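Local structure of mandelate racemase/muconate lactonizing protein (Alicyclobacillus acidocaldarius LAA1, 3QLD) at residues F165-L170 / A293-G298; F219-L224 / V266-P271; A183-L186 / A192-A195; L310-A313 / L317-Y320. The protein is a member of the mandelate racemase/muconate lactonizing family within the enolase superfamily, pairing an enolase-type N-terminal domain with a TIM-barrel-like C-terminal domain. All coordinates share one frame; numbering follows the deposited sequence.

Interaction 1: residues F165-L170 / A293-G298; sequences FRRVKL and AAWVGG
The indole of Trp295 carries the guanidinium of Arg167 over one face and the ammonium of Lys169 at its edge. Both cations reach it across the interior of the TIM-barrel-like domain, from strand 167-171 to the non-adjacent strand 293-296; Arg167 CA and Trp295 CA are 11.9 Å apart, so side chains alone span the gap. A cation-pi interaction is indicated by Arg167 CZ lying 4.5 Å from the centroid of the six-membered ring of Trp295, 16° off its normal. The guanidinium does not lie flat, however: its plane stands 73° from the ring plane, so that NH2 leads, offset toward the rim. The first torsion of Arg167 holds CG anti to the backbone N (chi1 -166°), and a bend at chi3 turns the tip onto the indole. Phe219 stacks with Trp295 from the same side of the indole plane as Arg167. The polar ends have stronger partners nearby: Arg167 NH1 bonds Gln218, Arg167 NH2 pairs with Asp323, and Lys169 NZ forms salt bridges with Asp323 and Glu221. At the rim, Lys169 NZ approaches Trp295 CH2 to 3.7 Å, near the ring plane.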
loop_
_atom_site.group_PDB
_atom_site.type_symbol
_atom_site.label_atom_id
_atom_site.label_comp_id
_atom_site.label_asym_id
_atom_site.label_seq_id
_atom_site.Cartn_x
_atom_site.Cartn_y
_atom_site.Cartn_z
ATOM N N PHE A 165 -18.809 -13.124 27.259
ATOM C CA PHE A 165 -17.912 -12.192 26.522
ATOM C C PHE A 165 -17.860 -10.922 27.326
ATOM O O PHE A 165 -18.908 -10.452 27.780
ATOM C CB PHE A 165 -18.499 -11.843 25.168
ATOM C CG PHE A 165 -18.370 -12.928 24.152
ATOM C CD1 PHE A 165 -17.165 -13.115 23.455
ATOM C CD2 PHE A 165 -19.461 -13.757 23.868
ATOM C CE1 PHE A 165 -17.054 -14.158 22.509
ATOM C CE2 PHE A 165 -19.351 -14.778 22.906
ATOM C CZ PHE A 165 -18.117 -14.960 22.219
ATOM N N ARG A 166 -16.681 -10.337 27.442
ATOM C CA ARG A 166 -16.442 -9.277 28.414
ATOM C C ARG A 166 -16.554 -7.887 27.762
ATOM O O ARG A 166 -16.379 -6.846 28.416
ATOM C CB ARG A 166 -15.086 -9.489 29.077
ATOM C CG ARG A 166 -15.052 -10.799 29.947
ATOM C CD ARG A 166 -16.079 -10.758 31.130
ATOM N NE ARG A 166 -15.680 -11.742 32.159
ATOM C CZ ARG A 166 -14.479 -11.757 32.752
ATOM N NH1 ARG A 166 -13.577 -10.842 32.444
ATOM N NH2 ARG A 166 -14.164 -12.677 33.658
ATOM N N ARG A 167 -16.866 -7.886 26.469
ATOM C CA ARG A 167 -17.109 -6.624 25.721
ATOM C C ARG A 167 -18.082 -6.925 24.653
ATOM O O ARG A 167 -18.038 -8.030 24.060
ATOM C CB ARG A 167 -15.816 -6.103 25.106
ATOM C CG ARG A 167 -15.896 -4.634 24.598
ATOM C CD ARG A 167 -14.565 -4.071 24.072
ATOM N NE ARG A 167 -14.087 -4.844 22.910
ATOM C CZ ARG A 167 -12.796 -4.909 22.585
ATOM N NH1 ARG A 167 -11.912 -4.190 23.250
ATOM N NH2 ARG A 167 -12.378 -5.635 21.550
ATOM N N VAL A 168 -18.943 -5.967 24.330
ATOM C CA VAL A 168 -19.587 -6.078 23.026
ATOM C C VAL A 168 -19.161 -4.915 22.122
ATOM O O VAL A 168 -19.055 -3.767 22.615
ATOM C CB VAL A 168 -21.161 -6.133 23.070
ATOM C CG1 VAL A 168 -21.633 -7.458 23.739
ATOM C CG2 VAL A 168 -21.772 -4.877 23.724
ATOM N N LYS A 169 -18.992 -5.195 20.818
ATOM C CA LYS A 169 -18.676 -4.104 19.831
ATOM C C LYS A 169 -19.799 -4.072 18.824
ATOM O O LYS A 169 -20.040 -5.044 18.062
ATOM C CB LYS A 169 -17.306 -4.310 19.164
ATOM C CG LYS A 169 -16.897 -3.194 18.130
ATOM C CD LYS A 169 -15.423 -3.270 17.777
ATOM C CE LYS A 169 -14.982 -4.667 17.286
ATOM N NZ LYS A 169 -13.927 -4.648 16.198
ATOM N N LEU A 170 -20.539 -2.982 18.830
ATOM C CA LEU A 170 -21.659 -2.813 18.000
ATOM C C LEU A 170 -21.304 -2.130 16.666
ATOM O O LEU A 170 -20.692 -1.054 16.659
ATOM C CB LEU A 170 -22.635 -1.876 18.691
ATOM C CG LEU A 170 -23.031 -2.267 20.119
ATOM C CD1 LEU A 170 -24.249 -1.404 20.397
ATOM C CD2 LEU A 170 -23.438 -3.761 20.086
ATOM N N ALA A 293 -4.240 3.484 24.399
ATOM C CA ALA A 293 -4.517 2.125 24.847
ATOM C C ALA A 293 -4.548 1.300 23.556
ATOM O O ALA A 293 -4.865 1.828 22.484
ATOM C CB ALA A 293 -5.901 2.071 25.502
ATOM N N ALA A 294 -4.205 0.018 23.665
ATOM C CA ALA A 294 -4.246 -0.885 22.504
ATOM C C ALA A 294 -4.908 -2.205 22.897
ATOM O O ALA A 294 -5.039 -2.529 24.108
ATOM C CB ALA A 294 -2.829 -1.059 21.918
ATOM N N TRP A 295 -5.396 -2.941 21.891
ATOM C CA TRP A 295 -6.011 -4.242 22.084
ATOM C C TRP A 295 -5.782 -4.970 20.783
ATOM O O TRP A 295 -5.488 -4.317 19.738
ATOM C CB TRP A 295 -7.503 -4.106 22.386
ATOM C CG TRP A 295 -8.298 -3.338 21.400
ATOM C CD1 TRP A 295 -8.384 -1.981 21.302
ATOM C CD2 TRP A 295 -9.099 -3.871 20.340
ATOM N NE1 TRP A 295 -9.225 -1.621 20.264
ATOM C CE2 TRP A 295 -9.655 -2.764 19.634
ATOM C CE3 TRP A 295 -9.376 -5.178 19.886
ATOM C CZ2 TRP A 295 -10.497 -2.917 18.521
ATOM C CZ3 TRP A 295 -10.240 -5.340 18.789
ATOM C CH2 TRP A 295 -10.777 -4.212 18.097
ATOM N N VAL A 296 -5.930 -6.286 20.793
ATOM C CA VAL A 296 -5.701 -7.074 19.562
ATOM C C VAL A 296 -6.984 -7.426 18.812
ATOM O O VAL A 296 -7.931 -8.025 19.364
ATOM C CB VAL A 296 -4.814 -8.363 19.857
ATOM C CG1 VAL A 296 -4.799 -9.340 18.687
ATOM C CG2 VAL A 296 -3.445 -8.024 20.289
ATOM N N GLY A 297 -7.031 -7.098 17.496
ATOM C CA GLY A 297 -8.246 -7.322 16.715
ATOM C C GLY A 297 -8.101 -8.617 15.947
ATOM O O GLY A 297 -7.029 -9.218 15.970
ATOM N N GLY A 298 -9.133 -9.014 15.199
ATOM C CA GLY A 298 -9.110 -10.278 14.441
ATOM C C GLY A 298 -9.262 -10.166 12.929
ATOM O O GLY A 298 -9.736 -9.149 12.412
#

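Interaction 2: residues F219-L224 / V266-P271; sequences FIEQPL and VLNVKP
Val266 opens the contact by placing CG1 4.1 Å from CD2 of Phe219. The two side chains meet at about a right angle, and the methyl approaches the phenyl ring obliquely. CG of Phe219 is turned between its own backbone N and carbonyl carbon (chi1 54°), which directs the ring toward strand 266-269. Strand 243-245 runs between strands 220-221 and 266-269 in the parallel barrel sheet, and its Cys244 touches both Phe219 and Val266; the apolar pair thus meets across an intervening strand.

Two residues on, Asn268 again points into the barrel and makes the polar link. Its ND2 donates to OE2 of Glu221 over 3.0 Å, with an N-H...O angle of 168°. The acceptor lies in the amide plane, and the N-H meets OE2 nearly along its C-O axis, although carboxylate and amide planes are 44° apart. Glu221 reaches this point by an extended chain, while the amide comes from a shorter side chain on the next strand but one. Asn268 also packs on Trp295.

Lys270, past the strand, brings NZ to within 5.9 Å of Glu221 OE2 without touching it; its ammonium is salt-bridged to Asp246 instead. The two carboxylate oxygens of Glu221 therefore have different partners, the amide of Asn268 at OE2 and Lys169 at OE1, and this division of bonds probably restricts rotation of the buried carboxylate about its last torsion.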
loop_
_atom_site.group_PDB
_atom_site.type_symbol
_atom_site.label_atom_id
_atom_site.label_comp_id
_atom_site.label_asym_id
_atom_site.label_seq_id
_atom_site.Cartn_x
_atom_site.Cartn_y
_atom_site.Cartn_z
ATOM N N PHE A 219 -14.541 2.975 22.880
ATOM C CA PHE A 219 -14.003 3.669 21.659
ATOM C C PHE A 219 -15.067 3.581 20.548
ATOM O O PHE A 219 -16.047 2.815 20.663
ATOM C CB PHE A 219 -12.671 3.031 21.168
ATOM C CG PHE A 219 -12.766 1.519 20.915
ATOM C CD1 PHE A 219 -13.301 1.029 19.714
ATOM C CD2 PHE A 219 -12.261 0.617 21.858
ATOM C CE1 PHE A 219 -13.416 -0.366 19.500
ATOM C CE2 PHE A 219 -12.330 -0.788 21.642
ATOM C CZ PHE A 219 -12.892 -1.245 20.438
ATOM N N ILE A 220 -14.861 4.410 19.498
ATOM C CA ILE A 220 -15.618 4.375 18.239
ATOM C C ILE A 220 -14.502 4.065 17.233
ATOM O O ILE A 220 -13.548 4.831 17.146
ATOM C CB ILE A 220 -16.331 5.701 17.919
ATOM C CG1 ILE A 220 -17.436 5.987 18.979
ATOM C CG2 ILE A 220 -16.950 5.666 16.421
ATOM C CD1 ILE A 220 -18.006 7.357 18.873
ATOM N N GLU A 221 -14.613 2.924 16.513
ATOM C CA GLU A 221 -13.554 2.522 15.596
ATOM C C GLU A 221 -13.822 3.063 14.178
ATOM O O GLU A 221 -14.964 3.040 13.712
ATOM C CB GLU A 221 -13.572 0.987 15.532
ATOM C CG GLU A 221 -12.352 0.376 14.810
ATOM C CD GLU A 221 -12.272 -1.116 15.076
ATOM O OE1 GLU A 221 -13.269 -1.703 15.552
ATOM O OE2 GLU A 221 -11.228 -1.694 14.827
ATOM N N GLN A 222 -12.771 3.575 13.534
ATOM C CA GLN A 222 -12.821 3.991 12.089
ATOM C C GLN A 222 -14.051 4.803 11.721
ATOM O O GLN A 222 -14.836 4.435 10.860
ATOM C CB GLN A 222 -12.667 2.713 11.229
ATOM C CG GLN A 222 -11.239 2.041 11.328
ATOM C CD GLN A 222 -10.058 2.775 10.644
ATOM O OE1 GLN A 222 -8.915 2.699 11.119
ATOM N NE2 GLN A 222 -10.329 3.517 9.562
ATOM N N PRO A 223 -14.268 5.973 12.392
ATOM C CA PRO A 223 -15.478 6.710 12.156
ATOM C C PRO A 223 -15.519 7.274 10.696
ATOM O O PRO A 223 -16.557 7.277 10.072
ATOM C CB PRO A 223 -15.379 7.876 13.157
ATOM C CG PRO A 223 -14.000 7.978 13.526
ATOM C CD PRO A 223 -13.488 6.565 13.503
ATOM N N LEU A 224 -14.374 7.716 10.205
ATOM C CA LEU A 224 -14.305 8.433 8.916
ATOM C C LEU A 224 -13.600 7.547 7.864
ATOM O O LEU A 224 -12.930 6.571 8.199
ATOM C CB LEU A 224 -13.554 9.777 9.067
ATOM C CG LEU A 224 -14.158 10.819 10.064
ATOM C CD1 LEU A 224 -13.301 12.103 10.140
ATOM C CD2 LEU A 224 -15.668 11.114 9.765
ATOM N N VAL A 266 -6.917 5.115 20.732
ATOM C CA VAL A 266 -6.869 3.668 20.881
ATOM C C VAL A 266 -6.420 3.011 19.579
ATOM O O VAL A 266 -6.851 3.461 18.511
ATOM C CB VAL A 266 -8.265 3.126 21.284
ATOM C CG1 VAL A 266 -8.326 1.583 21.300
ATOM C CG2 VAL A 266 -8.614 3.631 22.681
ATOM N N LEU A 267 -5.544 1.999 19.691
ATOM C CA LEU A 267 -5.023 1.279 18.515
ATOM C C LEU A 267 -5.529 -0.148 18.537
ATOM O O LEU A 267 -5.358 -0.848 19.563
ATOM C CB LEU A 267 -3.480 1.343 18.500
ATOM C CG LEU A 267 -2.758 0.594 17.345
ATOM C CD1 LEU A 267 -3.087 1.273 15.992
ATOM C CD2 LEU A 267 -1.242 0.617 17.582
ATOM N N ASN A 268 -6.173 -0.545 17.433
ATOM C CA ASN A 268 -6.434 -1.965 17.107
ATOM C C ASN A 268 -5.165 -2.530 16.504
ATOM O O ASN A 268 -4.743 -2.140 15.396
ATOM C CB ASN A 268 -7.664 -2.107 16.197
ATOM C CG ASN A 268 -7.973 -3.540 15.792
ATOM O OD1 ASN A 268 -7.107 -4.407 15.860
ATOM N ND2 ASN A 268 -9.173 -3.769 15.324
ATOM N N VAL A 269 -4.519 -3.395 17.282
ATOM C CA VAL A 269 -3.250 -4.014 16.860
ATOM C C VAL A 269 -3.531 -5.338 16.150
ATOM O O VAL A 269 -4.239 -6.187 16.693
ATOM C CB VAL A 269 -2.351 -4.301 18.066
ATOM C CG1 VAL A 269 -1.107 -5.234 17.669
ATOM C CG2 VAL A 269 -1.859 -2.939 18.647
ATOM N N LYS A 270 -2.993 -5.528 14.926
ATOM C CA LYS A 270 -3.019 -6.884 14.339
ATOM C C LYS A 270 -1.584 -7.046 13.834
ATOM O O LYS A 270 -1.139 -6.280 13.005
ATOM C CB LYS A 270 -4.044 -7.006 13.220
ATOM C CG LYS A 270 -5.471 -6.699 13.636
ATOM C CD LYS A 270 -6.495 -6.861 12.508
ATOM C CE LYS A 270 -7.835 -6.275 12.976
ATOM N NZ LYS A 270 -8.905 -6.292 11.957
ATOM N N PRO A 271 -0.810 -7.929 14.472
ATOM C CA PRO A 271 0.616 -8.048 14.190
ATOM C C PRO A 271 0.878 -8.216 12.703
ATOM O O PRO A 271 1.829 -7.664 12.187
ATOM C CB PRO A 271 1.040 -9.285 15.042
ATOM C CG PRO A 271 0.013 -9.267 16.164
ATOM C CD PRO A 271 -1.261 -8.803 15.582
#

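Interaction 3: residues A183-L186 / A192-A195; sequences AVRL and AIAA
This is an apolar contact, with an arginine guanidinium laid flat on an isoleucine, between the inner side of helix 178-187 and the start of the strand that follows it, at the outer wall of the barrel. Ile193 supplies the strand side. Its CD1 lies 3.7 Å from Val184 CG1 and 3.6 Å from Arg185 CZ, so one methyl serves both helix residues. Over the guanidinium of Arg185 that methyl stands 3.5 Å above the plane, centred on it, while Ile193 CG1 lies over the same face, 3.7 Å from Arg185 NH2. Strand 167-171, helix 178-187 and strand 192-196 form one beta-alpha-beta unit, the repeating element of a TIM barrel, and the contact is where its helix packs on its second strand. Val184 extends the apolar layer to helix 150-162, touching Leu153, Ile154 and Val157.

Arg185 first runs anti to its main-chain nitrogen (chi1 -178°) and then folds at chi2 and chi3, which lays its planar end across Ile193. A web of backbone carbonyls holds that end: NE bonds Tyr215 O, NH1 bonds the carbonyls of Tyr188 and Leu191, in the turn between helix and strand, and NH2 bonds Asp216 O weakly. A water also sits at the edge of the guanidinium. It lies in the guanidinium plane, receives a weak bond from Arg185 NH2, and accepts a second from Ile193 N at 3.0 Å.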
loop_
_atom_site.group_PDB
_atom_site.type_symbol
_atom_site.label_atom_id
_atom_site.label_comp_id
_atom_site.label_asym_id
_atom_site.label_seq_id
_atom_site.Cartn_x
_atom_site.Cartn_y
_atom_site.Cartn_z
ATOM N N ALA A 183 -30.045 1.827 24.090
ATOM C CA ALA A 183 -30.747 0.621 24.569
ATOM C C ALA A 183 -29.802 -0.361 25.213
ATOM O O ALA A 183 -30.062 -0.873 26.327
ATOM C CB ALA A 183 -31.555 -0.028 23.422
ATOM N N VAL A 184 -28.655 -0.590 24.577
ATOM C CA VAL A 184 -27.733 -1.498 25.152
ATOM C C VAL A 184 -27.143 -0.981 26.461
ATOM O O VAL A 184 -27.072 -1.726 27.455
ATOM C CB VAL A 184 -26.707 -1.945 24.139
ATOM C CG1 VAL A 184 -25.694 -2.852 24.752
ATOM C CG2 VAL A 184 -27.448 -2.605 22.969
ATOM N N ARG A 185 -26.750 0.293 26.486
ATOM C CA ARG A 185 -26.219 0.933 27.695
ATOM C C ARG A 185 -27.210 0.924 28.901
ATOM O O ARG A 185 -26.789 0.744 30.028
ATOM C CB ARG A 185 -25.864 2.407 27.396
ATOM C CG ARG A 185 -25.241 3.166 28.627
ATOM C CD ARG A 185 -24.214 2.323 29.360
ATOM N NE ARG A 185 -22.868 2.279 28.763
ATOM C CZ ARG A 185 -21.968 1.313 28.919
ATOM N NH1 ARG A 185 -22.251 0.192 29.588
ATOM N NH2 ARG A 185 -20.769 1.435 28.336
ATOM N N LEU A 186 -28.489 1.169 28.633
ATOM C CA LEU A 186 -29.501 1.169 29.717
ATOM C C LEU A 186 -29.625 -0.249 30.316
ATOM O O LEU A 186 -29.489 -0.435 31.536
ATOM C CB LEU A 186 -30.850 1.726 29.224
ATOM C CG LEU A 186 -32.005 1.797 30.273
ATOM C CD1 LEU A 186 -31.564 2.373 31.662
ATOM C CD2 LEU A 186 -33.256 2.542 29.728
ATOM N N ALA A 192 -18.540 -3.311 29.210
ATOM C CA ALA A 192 -17.688 -2.571 28.245
ATOM C C ALA A 192 -18.412 -2.659 26.877
ATOM O O ALA A 192 -18.665 -3.774 26.368
ATOM C CB ALA A 192 -16.273 -3.189 28.230
ATOM N N ILE A 193 -18.809 -1.508 26.306
ATOM C CA ILE A 193 -19.423 -1.432 24.963
ATOM C C ILE A 193 -18.467 -0.625 24.044
ATOM O O ILE A 193 -18.048 0.489 24.429
ATOM C CB ILE A 193 -20.769 -0.687 25.021
ATOM C CG1 ILE A 193 -21.760 -1.310 26.056
ATOM C CG2 ILE A 193 -21.434 -0.559 23.658
ATOM C CD1 ILE A 193 -23.082 -0.584 26.095
ATOM N N ALA A 194 -18.145 -1.163 22.867
ATOM C CA ALA A 194 -17.415 -0.351 21.841
ATOM C C ALA A 194 -18.266 -0.253 20.591
ATOM O O ALA A 194 -19.354 -0.916 20.459
ATOM C CB ALA A 194 -15.991 -0.923 21.550
ATOM N N ALA A 195 -17.868 0.628 19.659
ATOM C CA ALA A 195 -18.672 0.753 18.448
ATOM C C ALA A 195 -17.746 0.741 17.219
ATOM O O ALA A 195 -16.619 1.227 17.288
ATOM C CB ALA A 195 -19.538 2.022 18.425
HETATM O O HOH W 1 -17.882 0.878 27.793
#

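Interaction 4: residues L310-A313 / L317-Y320; sequences LIAA and LMRY
An inverse gamma turn centred on Met318, in the loop that follows helix 303-313, folds back against Ala312 and Ala313, at the C-terminal part of that helix. The turn is supported by the backbone angles of Met318 (phi -72°, psi 73°) and by a weak bond from Arg319 N to Leu317 O. Met318 is modelled as selenomethionine, and its side chain carries the contact. Its CB sits 3.4 Å from Ala313 O, and farther along the chain CG and CE come to 3.5 Å and 3.4 Å from Ala312 O. The hydrocarbon of Met318 thus runs alongside two successive backbone carbonyls, with van der Waals contacts to their oxygens. CG stands anti to the carbonyl carbon of Met318 (chi1 -56°), and a bend at chi2 brings the terminal methyl back toward Ala312, whose CB is 4.4 Å from CE.

The small alanine side chains probably help the backbones to come close: Ala313 CA and Met318 CA are 5.8 Å apart. A water next to Ala313 O also donates to Met318 O at 3.0 Å; its separation from Ala313 O is too short to be trusted, so a water bridge between helix and loop is doubtful in detail.

Beyond the two segments Met318 also touches Val296 and Val269, on adjacent barrel strands, and Leu284 of helix 277-289, so it is enclosed by strand and helix residues alike. The arrangement is consistent with the helix-to-strand side of a beta/alpha barrel, where the loop after helix 303-313 packs on strands 266-269 and 293-296.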
loop_
_atom_site.group_PDB
_atom_site.type_symbol
_atom_site.label_atom_id
_atom_site.label_comp_id
_atom_site.label_asym_id
_atom_site.label_seq_id
_atom_site.Cartn_x
_atom_site.Cartn_y
_atom_site.Cartn_z
ATOM N N LEU A 310 -3.265 -14.209 19.928
ATOM C CA LEU A 310 -3.341 -14.299 21.418
ATOM C C LEU A 310 -2.008 -14.094 22.153
ATOM O O LEU A 310 -1.990 -13.485 23.187
ATOM C CB LEU A 310 -4.018 -15.596 21.815
ATOM C CG LEU A 310 -5.452 -15.778 21.284
ATOM C CD1 LEU A 310 -5.867 -17.267 21.103
ATOM C CD2 LEU A 310 -6.565 -15.100 22.123
ATOM N N ILE A 311 -0.889 -14.571 21.623
ATOM C CA ILE A 311 0.418 -14.262 22.185
ATOM C C ILE A 311 0.725 -12.749 22.180
ATOM O O ILE A 311 1.154 -12.212 23.162
ATOM C CB ILE A 311 1.497 -15.081 21.490
ATOM C CG1 ILE A 311 1.313 -16.563 21.888
ATOM C CG2 ILE A 311 2.892 -14.502 21.704
ATOM C CD1 ILE A 311 2.040 -17.556 21.039
ATOM N N ALA A 312 0.519 -12.055 21.061
ATOM C CA ALA A 312 0.611 -10.581 21.095
ATOM C C ALA A 312 -0.370 -9.936 22.142
ATOM O O ALA A 312 -0.049 -8.927 22.795
ATOM C CB ALA A 312 0.338 -10.018 19.692
ATOM N N ALA A 313 -1.565 -10.468 22.277
ATOM C CA ALA A 313 -2.519 -9.893 23.248
ATOM C C ALA A 313 -2.104 -10.023 24.715
ATOM O O ALA A 313 -2.718 -9.396 25.572
ATOM C CB ALA A 313 -3.833 -10.489 23.073
ATOM N N LEU A 317 0.779 -3.445 27.268
ATOM C CA LEU A 317 -0.174 -2.353 26.936
ATOM C C LEU A 317 -1.515 -2.800 26.359
ATOM O O LEU A 317 -2.442 -1.974 26.147
ATOM C CB LEU A 317 0.475 -1.289 26.045
ATOM C CG LEU A 317 -0.334 -0.007 25.715
ATOM C CD1 LEU A 317 -0.201 1.123 26.789
ATOM C CD2 LEU A 317 0.127 0.539 24.396
HETATM N N MSE A 318 -1.651 -4.096 26.093
HETATM C CA MSE A 318 -2.886 -4.630 25.566
HETATM C C MSE A 318 -3.953 -4.646 26.615
HETATM O O MSE A 318 -4.343 -5.722 27.071
HETATM C CB MSE A 318 -2.676 -6.034 25.009
HETATM C CG MSE A 318 -1.599 -6.059 23.981
HETATM SE SE MSE A 318 -2.198 -5.029 22.376
HETATM C CE MSE A 318 -1.101 -6.105 21.138
ATOM N N ARG A 319 -4.464 -3.462 26.946
ATOM C CA ARG A 319 -5.320 -3.241 28.129
ATOM C C ARG A 319 -6.803 -3.572 27.944
ATOM O O ARG A 319 -7.538 -3.787 28.931
ATOM C CB ARG A 319 -5.168 -1.778 28.626
ATOM C CG ARG A 319 -3.861 -1.459 29.467
ATOM C CD ARG A 319 -3.795 -2.268 30.787
ATOM N NE ARG A 319 -4.791 -1.825 31.779
ATOM C CZ ARG A 319 -5.347 -2.597 32.720
ATOM N NH1 ARG A 319 -5.029 -3.891 32.816
ATOM N NH2 ARG A 319 -6.239 -2.068 33.565
ATOM N N TYR A 320 -7.267 -3.613 26.696
ATOM C CA TYR A 320 -8.650 -3.996 26.437
ATOM C C TYR A 320 -8.692 -5.420 25.850
ATOM O O TYR A 320 -7.630 -6.010 25.480
ATOM C CB TYR A 320 -9.361 -3.011 25.492
ATOM C CG TYR A 320 -9.357 -1.541 25.956
ATOM C CD1 TYR A 320 -9.355 -1.200 27.326
ATOM C CD2 TYR A 320 -9.393 -0.486 25.009
ATOM C CE1 TYR A 320 -9.369 0.155 27.752
ATOM C CE2 TYR A 320 -9.416 0.860 25.422
ATOM C CZ TYR A 320 -9.407 1.170 26.793
ATOM O OH TYR A 320 -9.427 2.502 27.185
HETATM O O HOH W 2 -4.918 -8.462 25.887
#

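Overall arrangement
All four contacts belong to the same barrel domain. Interactions 1 and 2, with centres 10 Å apart, share the sheet: Trp295 O and Val269 N lie 2.8 Å apart, a probable hydrogen bond between strands 293-296 and 266-269. Interaction 3 joins interaction 1 through the neighbouring strands 167-171 and 192-196, where Val168 O and Ala194 N are also 2.8 Å apart, and joins interaction 2 where Glu221 N meets Ala195 O. Interaction 4 packs on interaction 2 through Val269 CG1 and Met318 CE, 3.6 Å apart, and Tyr320 lies beside Arg167 of interaction 1. Interactions 3 and 4 are farthest apart, with centres 22 Å and nearest atoms about 7 Å from each other.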